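Local coordinates for protein protelomerase (Agrobacterium tumefaciens, PDB 4F43) that generates and protects the hairpin ends of a linear chromosome, probably by cutting and rejoining DNA strands at replicated telomeres, at residues I130-L135 / V202-E207; L141-G146 / L210-R215; H274-P279 / N284-A289. The protein carries 1 engineered substitution. One frame throughout, in Å; residues are numbered along the deposited sequence. Where two conformers were deposited one is given.

Interaction 1. Residues I130-L135 / V202-E207; sequences ICEDCL and VLTRSE
Glu132 and Thr204 mark the nearest approach of the two backbones, 7.3 Å from CA to CA, where helix 124-134 passes the loop leading from strand 198-201 into helix 206-217. Arg205 is the N-cap residue of that second helix, so Thr204 stands just ahead of the cap. The polar half of the contact is a single hydrogen bond: Thr204 OG1 donates to Glu132 OE1 at 2.9 Å, and OE1 accepts with its anti lone pair, the one directed away from OE2. Glu132 gets there on a stretched chain that runs at a slant across the threonine. The apolar half is methyl against methyl, Leu135 CD2 and Thr204 CG2 meeting tip to tip at 3.9 Å. A chi1 of -169° places Thr204 OG1 anti to the backbone N and CG2 between N and the carbonyl carbon, which sends one branch to the carboxylate and the other to the leucine. Val209 of helix 206-217 touches both Leu135 and Thr204. Engaged on both branches, the threonine should have little freedom to rotate, and its donated proton would probably stabilise the ionised form of Glu132.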
ATOM      1  N   ILE A 130     -20.971   8.656   2.117  1.00 31.73           N
ATOM      2  CA  ILE A 130     -20.881   7.986   0.824  1.00 23.86           C
ATOM      3  C   ILE A 130     -20.318   6.579   0.980  1.00 21.49           C
ATOM      4  O   ILE A 130     -20.845   5.628   0.403  1.00 29.34           O
ATOM      5  CB  ILE A 130     -20.021   8.782  -0.183  1.00 26.95           C
ATOM      6  CG1 ILE A 130     -20.738  10.063  -0.606  1.00 25.68           C
ATOM      7  CG2 ILE A 130     -19.723   7.944  -1.417  1.00 24.57           C
ATOM      8  CD1 ILE A 130     -19.930  10.932  -1.545  1.00 24.66           C
ATOM      9  N   CYS A 131     -19.254   6.444   1.766  1.00 21.81           N
ATOM     10  CA  CYS A 131     -18.683   5.129   2.038  1.00 23.59           C
ATOM     11  C   CYS A 131     -19.696   4.228   2.747  1.00 35.70           C
ATOM     12  O   CYS A 131     -19.883   3.063   2.377  1.00 47.26           O
ATOM     13  CB  CYS A 131     -17.405   5.256   2.870  1.00 20.79           C
ATOM     14  SG  CYS A 131     -16.063   6.137   2.038  1.00 53.31           S
ATOM     15  N   GLU A 132     -20.356   4.788   3.758  1.00 31.97           N
ATOM     16  CA  GLU A 132     -21.380   4.066   4.508  1.00 36.59           C
ATOM     17  C   GLU A 132     -22.503   3.579   3.595  1.00 45.63           C
ATOM     18  O   GLU A 132     -23.099   2.531   3.838  1.00 53.80           O
ATOM     19  CB  GLU A 132     -21.952   4.952   5.615  1.00 38.23           C
ATOM     20  CG  GLU A 132     -22.824   4.211   6.613  1.00 51.42           C
ATOM     21  CD  GLU A 132     -23.441   5.135   7.644  1.00 62.62           C
ATOM     22  OE1 GLU A 132     -23.424   4.784   8.841  1.00 62.23           O
ATOM     23  OE2 GLU A 132     -23.945   6.211   7.256  1.00 69.42           O
ATOM     24  N   ASP A 133     -22.784   4.343   2.545  1.00 42.88           N
ATOM     25  CA  ASP A 133     -23.796   3.963   1.569  1.00 41.49           C
ATOM     26  C   ASP A 133     -23.261   2.890   0.629  1.00 36.15           C
ATOM     27  O   ASP A 133     -24.006   2.021   0.177  1.00 37.58           O
ATOM     28  CB  ASP A 133     -24.268   5.182   0.779  1.00 46.71           C
ATOM     29  CG  ASP A 133     -25.008   6.181   1.645  1.00 55.26           C
ATOM     30  OD1 ASP A 133     -25.691   5.747   2.596  1.00 57.31           O
ATOM     31  OD2 ASP A 133     -24.902   7.396   1.379  1.00 52.86           O
ATOM     32  N   CYS A 134     -21.966   2.960   0.334  0.96 34.97           N
ATOM     33  CA  CYS A 134     -21.315   1.953  -0.495  0.96 33.10           C
ATOM     34  C   CYS A 134     -21.277   0.616   0.230  0.96 29.39           C
ATOM     35  O   CYS A 134     -21.188  -0.440  -0.397  0.96 27.52           O
ATOM     36  CB  CYS A 134     -19.896   2.389  -0.865  0.96 30.86           C
ATOM     37  SG  CYS A 134     -19.811   3.733  -2.069  0.96 50.67           S
ATOM     38  N   LEU A 135     -21.349   0.671   1.556  1.00 33.26           N
ATOM     39  CA  LEU A 135     -21.366  -0.538   2.375  1.00 34.17           C
ATOM     40  C   LEU A 135     -22.605  -1.397   2.113  1.00 42.91           C
ATOM     41  O   LEU A 135     -22.609  -2.597   2.386  1.00 45.12           O
ATOM     42  CB  LEU A 135     -21.299  -0.172   3.858  1.00 39.02           C
ATOM     43  CG  LEU A 135     -20.164  -0.798   4.668  1.00 40.13           C
ATOM     44  CD1 LEU A 135     -18.820  -0.419   4.072  1.00 33.86           C
ATOM     45  CD2 LEU A 135     -20.245  -0.375   6.125  1.00 43.67           C
ATOM     46  N   VAL A 202     -13.823   1.480  14.051  1.00 32.38           N
ATOM     47  CA  VAL A 202     -14.585   1.638  12.818  1.00 29.88           C
ATOM     48  C   VAL A 202     -15.479   2.870  12.898  1.00 32.46           C
ATOM     49  O   VAL A 202     -15.840   3.317  13.986  1.00 26.30           O
ATOM     50  CB  VAL A 202     -15.440   0.395  12.510  1.00 20.96           C
ATOM     51  CG1 VAL A 202     -14.558  -0.746  12.034  1.00 18.31           C
ATOM     52  CG2 VAL A 202     -16.238  -0.019  13.731  1.00 23.06           C
ATOM     53  N   LEU A 203     -15.834   3.417  11.740  1.00 20.45           N
ATOM     54  CA  LEU A 203     -16.560   4.682  11.681  1.00 25.24           C
ATOM     55  C   LEU A 203     -18.065   4.493  11.496  1.00 37.29           C
ATOM     56  O   LEU A 203     -18.802   5.454  11.284  1.00 45.10           O
ATOM     57  CB  LEU A 203     -15.977   5.578  10.585  1.00 21.61           C
ATOM     58  CG  LEU A 203     -14.474   5.834  10.740  1.00 20.13           C
ATOM     59  CD1 LEU A 203     -13.964   6.779   9.667  1.00 23.63           C
ATOM     60  CD2 LEU A 203     -14.166   6.373  12.128  1.00 14.73           C
ATOM     61  N   THR A 204     -18.507   3.244  11.576  1.00 36.75           N
ATOM     62  CA  THR A 204     -19.929   2.921  11.616  1.00 31.38           C
ATOM     63  C   THR A 204     -20.088   1.636  12.421  1.00 34.00           C
ATOM     64  O   THR A 204     -19.097   0.971  12.718  1.00 39.10           O
ATOM     65  CB  THR A 204     -20.527   2.746  10.206  1.00 33.99           C
ATOM     66  OG1 THR A 204     -21.957   2.689  10.291  1.00 45.74           O
ATOM     67  CG2 THR A 204     -20.008   1.477   9.557  1.00 30.65           C
ATOM     68  N   ARG A 205     -21.321   1.289  12.779  1.00 34.64           N
ATOM     69  CA  ARG A 205     -21.557   0.123  13.631  1.00 36.73           C
ATOM     70  C   ARG A 205     -20.986  -1.170  13.049  1.00 29.93           C
ATOM     71  O   ARG A 205     -21.089  -1.424  11.849  1.00 28.63           O
ATOM     72  CB  ARG A 205     -23.040  -0.029  13.979  1.00 52.05           C
ATOM     73  CG  ARG A 205     -24.001   0.501  12.931  1.00 64.60           C
ATOM     74  CD  ARG A 205     -25.391   0.659  13.527  1.00 79.90           C
ATOM     75  NE  ARG A 205     -26.344   1.240  12.586  1.00 90.74           N
ATOM     76  CZ  ARG A 205     -27.239   0.537  11.900  1.00 93.80           C
ATOM     77  NH1 ARG A 205     -27.305  -0.778  12.046  1.00 90.83           N
ATOM     78  NH2 ARG A 205     -28.070   1.151  11.069  1.00 94.62           N
ATOM     79  N   SER A 206     -20.379  -1.972  13.920  1.00 28.77           N
ATOM     80  CA  SER A 206     -19.619  -3.156  13.521  1.00 38.12           C
ATOM     81  C   SER A 206     -20.423  -4.183  12.725  1.00 49.14           C
ATOM     82  O   SER A 206     -19.878  -4.864  11.854  1.00 55.25           O
ATOM     83  CB  SER A 206     -18.989  -3.820  14.749  1.00 39.17           C
ATOM     84  OG  SER A 206     -19.962  -4.082  15.744  1.00 43.33           O
ATOM     85  N   GLU A 207     -21.714  -4.294  13.026  1.00 53.53           N
ATOM     86  CA  GLU A 207     -22.579  -5.254  12.348  1.00 54.69           C
ATOM     87  C   GLU A 207     -22.687  -4.951  10.856  1.00 48.24           C
ATOM     88  O   GLU A 207     -22.705  -5.861  10.024  1.00 53.37           O
ATOM     89  CB  GLU A 207     -23.972  -5.268  12.983  1.00 67.82           C
ATOM     90  CG  GLU A 207     -23.991  -5.628  14.463  1.00 78.87           C
ATOM     91  CD  GLU A 207     -23.736  -4.435  15.365  1.00 83.94           C
ATOM     92  OE1 GLU A 207     -23.990  -3.292  14.931  1.00 81.91           O
ATOM     93  OE2 GLU A 207     -23.278  -4.643  16.509  1.00 87.02           O
TER

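Interaction 2. Residues L141-G146 / L210-R215; sequences LMIGIG and LAAYKR
Ile143 presses its CG2 methyl against Ala212 where segments 141-146 and 210-215 come closest, the CA atoms of Ile143 and Ala212 being 6.5 Å apart. This is the tight part of the contact. Ile143 CG2 lies only 3.2 Å from Ala212 O, a close carbon-to-oxygen approach, and 3.8 Å from Ala212 CB, so a single methyl settles against both the backbone and the side chain of one residue. The small side chain of Ala212 probably helps the branched isoleucine come this near. With chi1 at -54°, CG2 is anti to the backbone N while CG1 lies beside that N, and the two branches thereby reach successive turns of helix 206-217.

The longer branch forms the looser, outer side. Ile143 CD1 sits over the centre of one face of the Arg215 guanidinium, 4.1 Å above its plane, in van der Waals contact with CZ and NH2 and with no polar bond between the segments. The two side chains cross at about a right angle, and the bend at chi3 (56°) of Arg215 brings its flat end back over the methyl. Ala212 and Ile143 are buried, whereas Arg215 belongs to the solvent-facing margin; its NH2 also makes a weak hydrogen bond to Ser137 O.

Leu135, from the loop between helices 124-134 and 140-151, packs against Ala212, while Leu141 and Ile145 face helix 230-248 at Thr244. Tyr213 points away from the interface, stacks edge-to-face (T-shaped) with Phe164 and hydrogen-bonds through OH to Ala162 O, which joins helix 206-217 to the chain just ahead of strand 165-169.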
ATOM      1  N   LEU A 141     -16.967  -3.957  -5.777  1.00 30.98           N
ATOM      2  CA  LEU A 141     -16.024  -2.848  -5.854  1.00 39.18           C
ATOM      3  C   LEU A 141     -16.445  -1.724  -4.913  1.00 44.53           C
ATOM      4  O   LEU A 141     -15.639  -1.219  -4.128  1.00 51.36           O
ATOM      5  CB  LEU A 141     -15.938  -2.322  -7.287  1.00 42.52           C
ATOM      6  CG  LEU A 141     -14.930  -1.200  -7.546  1.00 40.93           C
ATOM      7  CD1 LEU A 141     -13.507  -1.723  -7.426  1.00 38.16           C
ATOM      8  CD2 LEU A 141     -15.161  -0.569  -8.910  1.00 41.67           C
ATOM      9  N   MET A 142     -17.717  -1.345  -4.998  1.00 39.61           N
ATOM     10  CA  MET A 142     -18.275  -0.294  -4.154  1.00 33.90           C
ATOM     11  C   MET A 142     -18.174  -0.659  -2.678  1.00 39.58           C
ATOM     12  O   MET A 142     -17.769   0.165  -1.855  1.00 48.32           O
ATOM     13  CB  MET A 142     -19.735  -0.025  -4.525  1.00 34.91           C
ATOM     14  CG  MET A 142     -19.939   0.491  -5.940  1.00 35.62           C
ATOM     15  SD  MET A 142     -19.066   2.035  -6.254  1.00 46.20           S
ATOM     16  CE  MET A 142     -19.707   2.464  -7.869  1.00 61.76           C
ATOM     17  N   ILE A 143     -18.544  -1.895  -2.352  1.00 34.29           N
ATOM     18  CA  ILE A 143     -18.427  -2.405  -0.992  1.00 33.52           C
ATOM     19  C   ILE A 143     -16.981  -2.304  -0.520  1.00 34.79           C
ATOM     20  O   ILE A 143     -16.715  -1.977   0.637  1.00 34.01           O
ATOM     21  CB  ILE A 143     -18.886  -3.873  -0.896  1.00 34.48           C
ATOM     22  CG1 ILE A 143     -20.302  -4.033  -1.449  1.00 34.77           C
ATOM     23  CG2 ILE A 143     -18.816  -4.364   0.543  1.00 32.28           C
ATOM     24  CD1 ILE A 143     -20.836  -5.443  -1.346  1.00 33.29           C
ATOM     25  N   GLY A 144     -16.053  -2.579  -1.431  1.00 41.10           N
ATOM     26  CA  GLY A 144     -14.637  -2.453  -1.142  1.00 38.00           C
ATOM     27  C   GLY A 144     -14.246  -1.027  -0.800  1.00 35.01           C
ATOM     28  O   GLY A 144     -13.564  -0.790   0.195  1.00 42.04           O
ATOM     29  N   ILE A 145     -14.686  -0.081  -1.625  1.00 28.21           N
ATOM     30  CA  ILE A 145     -14.422   1.337  -1.394  1.00 25.75           C
ATOM     31  C   ILE A 145     -14.951   1.788  -0.036  1.00 22.91           C
ATOM     32  O   ILE A 145     -14.230   2.403   0.755  1.00 30.38           O
ATOM     33  CB  ILE A 145     -15.074   2.209  -2.478  1.00 25.03           C
ATOM     34  CG1 ILE A 145     -14.612   1.772  -3.867  1.00 21.63           C
ATOM     35  CG2 ILE A 145     -14.759   3.680  -2.242  1.00 22.86           C
ATOM     36  CD1 ILE A 145     -15.505   2.261  -4.976  1.00 27.71           C
ATOM     37  N   GLY A 146     -16.217   1.477   0.222  1.00 17.60           N
ATOM     38  CA  GLY A 146     -16.847   1.820   1.483  1.00 19.12           C
ATOM     39  C   GLY A 146     -16.126   1.199   2.662  1.00 21.98           C
ATOM     40  O   GLY A 146     -16.034   1.797   3.733  1.00 24.41           O
ATOM     41  N   LEU A 210     -19.274  -5.796   9.174  1.00 42.18           N
ATOM     42  CA  LEU A 210     -19.163  -7.251   9.137  1.00 38.20           C
ATOM     43  C   LEU A 210     -20.065  -7.850   8.066  1.00 39.29           C
ATOM     44  O   LEU A 210     -19.668  -8.773   7.352  1.00 44.47           O
ATOM     45  CB  LEU A 210     -19.502  -7.849  10.505  1.00 43.22           C
ATOM     46  CG  LEU A 210     -18.327  -8.133  11.445  1.00 47.99           C
ATOM     47  CD1 LEU A 210     -17.373  -6.952  11.507  1.00 53.17           C
ATOM     48  CD2 LEU A 210     -18.829  -8.489  12.837  1.00 43.84           C
ATOM     49  N   ALA A 211     -21.278  -7.318   7.954  1.00 33.40           N
ATOM     50  CA  ALA A 211     -22.218  -7.775   6.939  1.00 38.75           C
ATOM     51  C   ALA A 211     -21.697  -7.483   5.533  1.00 50.51           C
ATOM     52  O   ALA A 211     -21.687  -8.364   4.669  1.00 58.91           O
ATOM     53  CB  ALA A 211     -23.576  -7.127   7.146  1.00 39.65           C
ATOM     54  N   ALA A 212     -21.260  -6.245   5.316  1.00 48.89           N
ATOM     55  CA  ALA A 212     -20.755  -5.824   4.011  1.00 40.69           C
ATOM     56  C   ALA A 212     -19.534  -6.634   3.588  1.00 45.62           C
ATOM     57  O   ALA A 212     -19.370  -6.959   2.413  1.00 41.64           O
ATOM     58  CB  ALA A 212     -20.425  -4.344   4.026  1.00 29.52           C
ATOM     59  N   TYR A 213     -18.683  -6.953   4.556  1.00 55.47           N
ATOM     60  CA  TYR A 213     -17.501  -7.765   4.301  1.00 57.54           C
ATOM     61  C   TYR A 213     -17.892  -9.202   3.976  1.00 58.46           C
ATOM     62  O   TYR A 213     -17.340  -9.816   3.057  1.00 65.53           O
ATOM     63  CB  TYR A 213     -16.559  -7.730   5.505  1.00 50.91           C
ATOM     64  CG  TYR A 213     -15.470  -8.777   5.462  1.00 51.57           C
ATOM     65  CD1 TYR A 213     -14.370  -8.633   4.627  1.00 52.04           C
ATOM     66  CD2 TYR A 213     -15.543  -9.912   6.259  1.00 54.60           C
ATOM     67  CE1 TYR A 213     -13.374  -9.590   4.587  1.00 58.26           C
ATOM     68  CE2 TYR A 213     -14.554 -10.875   6.226  1.00 57.07           C
ATOM     69  CZ  TYR A 213     -13.471 -10.709   5.388  1.00 62.10           C
ATOM     70  OH  TYR A 213     -12.481 -11.664   5.350  1.00 66.91           O
ATOM     71  N   LYS A 214     -18.852  -9.729   4.732  1.00 47.63           N
ATOM     72  CA  LYS A 214     -19.327 -11.091   4.524  1.00 47.62           C
ATOM     73  C   LYS A 214     -19.948 -11.232   3.138  1.00 43.73           C
ATOM     74  O   LYS A 214     -19.859 -12.288   2.511  1.00 45.98           O
ATOM     75  CB  LYS A 214     -20.338 -11.482   5.603  1.00 57.68           C
ATOM     76  CG  LYS A 214     -20.500 -12.981   5.775  1.00 62.78           C
ATOM     77  CD  LYS A 214     -19.177 -13.627   6.155  1.00 69.46           C
ATOM     78  CE  LYS A 214     -19.312 -15.135   6.293  1.00 70.39           C
ATOM     79  NZ  LYS A 214     -18.011 -15.776   6.632  1.00 66.32           N
ATOM     80  N   ARG A 215     -20.573 -10.158   2.663  1.00 46.96           N
ATOM     81  CA  ARG A 215     -21.121 -10.133   1.312  1.00 53.38           C
ATOM     82  C   ARG A 215     -20.005 -10.004   0.281  1.00 56.59           C
ATOM     83  O   ARG A 215     -20.055 -10.623  -0.783  1.00 63.88           O
ATOM     84  CB  ARG A 215     -22.107  -8.975   1.156  1.00 62.73           C
ATOM     85  CG  ARG A 215     -23.381  -9.126   1.968  1.00 68.97           C
ATOM     86  CD  ARG A 215     -24.190  -7.843   1.941  1.00 73.37           C
ATOM     87  NE  ARG A 215     -24.497  -7.424   0.577  1.00 77.12           N
ATOM     88  CZ  ARG A 215     -24.667  -6.159   0.206  1.00 74.15           C
ATOM     89  NH1 ARG A 215     -24.553  -5.185   1.098  1.00 67.93           N
ATOM     90  NH2 ARG A 215     -24.945  -5.868  -1.057  1.00 72.91           N
TER

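Interaction 3. Residues H274-P279 / N284-A289; sequences HNFAPP and NSYFAA
Ala277 lays its methyl over the middle of the Tyr286 ring in a CH-pi contact, CB standing 4.2 Å from the centroid and 7° off the ring normal. Pro278 adds a second apolar touch, its CD coming to 4.1 Å from Tyr286 CE1 with the two side chains at about a right angle. At the far end of the phenol, Tyr286 OH lies 3.3 Å from Phe276 CB, a packing contact with a methylene. One tyrosine therefore meets three consecutive residues of the opposite segment. Its reach across the gap follows from a chi1 of -170°, which sets CG anti to the backbone N. Helices 263-276 and 283-291 are consecutive and joined by a short proline-containing connection, which Tyr286 faces from the second helix. The pair lies at the surface of the telomere resolvase catalytic domain, its nearest atom about 8 Å from the bound DNA. Farther out, His274 ND1 donates to Asn275 OD1 at 3.1 Å, the acceptor lying in the plane of the imidazole, while Asn275 CB rests on one face of the Phe276 ring. On the other segment, Tyr286 also touches Tyr273 of helix 263-276, Phe287 packs against Ala269, Glu270 and Tyr273, and Asn284 ND2 hydrogen-bonds to Ser301 OG, contacts that probably help position the short helix carrying Tyr286.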
ATOM      1  N   HIS A 274     -10.041  11.767  16.112  1.00 29.15           N
ATOM      2  CA  HIS A 274     -10.922  12.847  16.546  1.00 30.09           C
ATOM      3  C   HIS A 274     -12.050  12.340  17.444  1.00 31.46           C
ATOM      4  O   HIS A 274     -12.594  13.093  18.251  1.00 32.99           O
ATOM      5  CB  HIS A 274     -11.509  13.565  15.329  1.00 45.89           C
ATOM      6  CG  HIS A 274     -12.293  14.794  15.670  1.00 55.78           C
ATOM      7  ND1 HIS A 274     -13.619  14.752  16.045  1.00 62.34           N
ATOM      8  CD2 HIS A 274     -11.939  16.101  15.684  1.00 57.03           C
ATOM      9  CE1 HIS A 274     -14.046  15.980  16.280  1.00 60.86           C
ATOM     10  NE2 HIS A 274     -13.047  16.817  16.068  1.00 59.63           N
ATOM     11  N   ASN A 275     -12.395  11.065  17.305  1.00 32.41           N
ATOM     12  CA  ASN A 275     -13.523  10.504  18.046  1.00 24.45           C
ATOM     13  C   ASN A 275     -13.170   9.571  19.207  1.00 23.75           C
ATOM     14  O   ASN A 275     -13.778   9.650  20.274  1.00 30.53           O
ATOM     15  CB  ASN A 275     -14.492   9.793  17.096  1.00 29.73           C
ATOM     16  CG  ASN A 275     -15.274  10.759  16.227  1.00 41.52           C
ATOM     17  OD1 ASN A 275     -14.811  11.861  15.932  1.00 53.31           O
ATOM     18  ND2 ASN A 275     -16.470  10.351  15.817  1.00 43.91           N
ATOM     19  N   PHE A 276     -12.196   8.689  19.003  1.00 23.89           N
ATOM     20  CA  PHE A 276     -11.974   7.592  19.944  1.00 22.51           C
ATOM     21  C   PHE A 276     -10.701   7.689  20.783  1.00 30.98           C
ATOM     22  O   PHE A 276     -10.515   6.907  21.715  1.00 44.25           O
ATOM     23  CB  PHE A 276     -11.985   6.252  19.202  1.00 21.22           C
ATOM     24  CG  PHE A 276     -13.215   6.028  18.374  1.00 29.49           C
ATOM     25  CD1 PHE A 276     -14.372   5.534  18.950  1.00 40.72           C
ATOM     26  CD2 PHE A 276     -13.212   6.305  17.018  1.00 35.50           C
ATOM     27  CE1 PHE A 276     -15.505   5.325  18.190  1.00 48.59           C
ATOM     28  CE2 PHE A 276     -14.342   6.098  16.251  1.00 42.37           C
ATOM     29  CZ  PHE A 276     -15.490   5.607  16.839  1.00 48.88           C
ATOM     30  N   ALA A 277      -9.834   8.642  20.460  1.00 25.33           N
ATOM     31  CA  ALA A 277      -8.520   8.720  21.095  1.00 27.57           C
ATOM     32  C   ALA A 277      -8.567   9.008  22.595  1.00 32.62           C
ATOM     33  O   ALA A 277      -9.133  10.016  23.023  1.00 38.48           O
ATOM     34  CB  ALA A 277      -7.652   9.745  20.390  1.00 29.09           C
ATOM     35  N   PRO A 278      -7.970   8.109  23.395  1.00 35.63           N
ATOM     36  CA  PRO A 278      -7.801   8.261  24.845  1.00 41.79           C
ATOM     37  C   PRO A 278      -6.997   9.515  25.194  1.00 58.29           C
ATOM     38  O   PRO A 278      -6.282  10.035  24.338  1.00 56.03           O
ATOM     39  CB  PRO A 278      -7.018   7.002  25.233  1.00 36.26           C
ATOM     40  CG  PRO A 278      -7.388   6.000  24.195  1.00 38.64           C
ATOM     41  CD  PRO A 278      -7.500   6.793  22.927  1.00 34.07           C
ATOM     42  N   PRO A 279      -7.108   9.996  26.443  1.00 67.51           N
ATOM     43  CA  PRO A 279      -6.451  11.248  26.835  1.00 68.09           C
ATOM     44  C   PRO A 279      -4.964  11.100  27.153  1.00 55.05           C
ATOM     45  O   PRO A 279      -4.263  12.109  27.218  1.00 58.16           O
ATOM     46  CB  PRO A 279      -7.211  11.645  28.101  1.00 74.49           C
ATOM     47  CG  PRO A 279      -7.624  10.346  28.694  1.00 72.29           C
ATOM     48  CD  PRO A 279      -7.944   9.452  27.528  1.00 68.65           C
ATOM     49  N   ASN A 284       0.672  10.478  17.215  1.00  9.73           N
ATOM     50  CA  ASN A 284       1.563   9.513  16.582  1.00  8.54           C
ATOM     51  C   ASN A 284       1.362   8.104  17.130  1.00 15.87           C
ATOM     52  O   ASN A 284       1.377   7.126  16.380  1.00 24.88           O
ATOM     53  CB  ASN A 284       3.026   9.935  16.759  1.00 10.89           C
ATOM     54  CG  ASN A 284       3.296  11.340  16.251  1.00  9.58           C
ATOM     55  OD1 ASN A 284       3.331  12.296  17.026  1.00  7.88           O
ATOM     56  ND2 ASN A 284       3.486  11.472  14.944  1.00  9.00           N
ATOM     57  N   SER A 285       1.161   8.014  18.440  1.00 14.32           N
ATOM     58  CA  SER A 285       0.988   6.726  19.098  0.99 16.92           C
ATOM     59  C   SER A 285      -0.314   6.054  18.671  1.00 17.83           C
ATOM     60  O   SER A 285      -0.330   4.865  18.351  1.00 30.34           O
ATOM     61  CB  SER A 285       1.028   6.887  20.617  0.99 19.15           C
ATOM     62  OG  SER A 285       1.055   5.624  21.260  0.99 16.53           O
ATOM     63  N   TYR A 286      -1.398   6.822  18.667  1.00 15.21           N
ATOM     64  CA  TYR A 286      -2.702   6.303  18.278  1.00 22.58           C
ATOM     65  C   TYR A 286      -2.694   5.896  16.810  1.00 22.57           C
ATOM     66  O   TYR A 286      -3.233   4.848  16.444  1.00 33.91           O
ATOM     67  CB  TYR A 286      -3.794   7.340  18.542  1.00 24.91           C
ATOM     68  CG  TYR A 286      -5.193   6.793  18.386  1.00 32.87           C
ATOM     69  CD1 TYR A 286      -5.702   5.872  19.291  1.00 31.60           C
ATOM     70  CD2 TYR A 286      -6.006   7.201  17.338  1.00 31.35           C
ATOM     71  CE1 TYR A 286      -6.981   5.368  19.155  1.00 24.78           C
ATOM     72  CE2 TYR A 286      -7.287   6.703  17.195  1.00 26.26           C
ATOM     73  CZ  TYR A 286      -7.768   5.787  18.105  1.00 22.34           C
ATOM     74  OH  TYR A 286      -9.042   5.287  17.969  1.00 19.96           O
ATOM     75  N   PHE A 287      -2.074   6.729  15.978  1.00 22.80           N
ATOM     76  CA  PHE A 287      -1.920   6.425  14.561  1.00 13.72           C
ATOM     77  C   PHE A 287      -1.179   5.109  14.368  1.00  9.68           C
ATOM     78  O   PHE A 287      -1.636   4.232  13.637  1.00 14.78           O
ATOM     79  CB  PHE A 287      -1.180   7.556  13.847  1.00 17.15           C
ATOM     80  CG  PHE A 287      -2.079   8.647  13.344  1.00 22.01           C
ATOM     81  CD1 PHE A 287      -3.102   9.141  14.134  1.00 22.11           C
ATOM     82  CD2 PHE A 287      -1.894   9.184  12.083  1.00 24.55           C
ATOM     83  CE1 PHE A 287      -3.931  10.146  13.672  1.00 27.98           C
ATOM     84  CE2 PHE A 287      -2.715  10.190  11.616  1.00 28.75           C
ATOM     85  CZ  PHE A 287      -3.736  10.671  12.412  1.00 29.54           C
ATOM     86  N   ALA A 288      -0.042   4.972  15.042  1.00 11.74           N
ATOM     87  CA  ALA A 288       0.757   3.756  14.957  1.00 12.77           C
ATOM     88  C   ALA A 288      -0.021   2.539  15.453  1.00 16.31           C
ATOM     89  O   ALA A 288       0.154   1.431  14.944  1.00 24.60           O
ATOM     90  CB  ALA A 288       2.047   3.916  15.743  1.00  8.54           C
ATOM     91  N   ALA A 289      -0.884   2.754  16.440  1.00 21.11           N
ATOM     92  CA  ALA A 289      -1.661   1.670  17.030  1.00 16.71           C
ATOM     93  C   ALA A 289      -2.754   1.170  16.092  1.00 18.63           C
ATOM     94  O   ALA A 289      -2.906  -0.035  15.887  1.00 25.53           O
ATOM     95  CB  ALA A 289      -2.264   2.114  18.356  1.00 15.40           C
TER

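Following the chain from the N terminus, the first of the segments in contact lie on helices 124-134 and 140-151. The chain then passes through the four-stranded antiparallel sheet before the loop at Thr204 meets segment 130-135 and the helix 206-217 that follows meets helix 140-151. Interaction 1 closes a loop of 66 intervening residues and interaction 2 one of 63; their segments alternate, so the loops cross rather than nest. They also touch, Leu135 O lying 3.2 Å from Ala212 CB. Interaction 3 follows in series and closes a loop with four residues between its segments, linking helices 263-276 and 283-291. It borders interaction 1 through Phe276, which packs on Val202 and Leu203, but does not touch interaction 2.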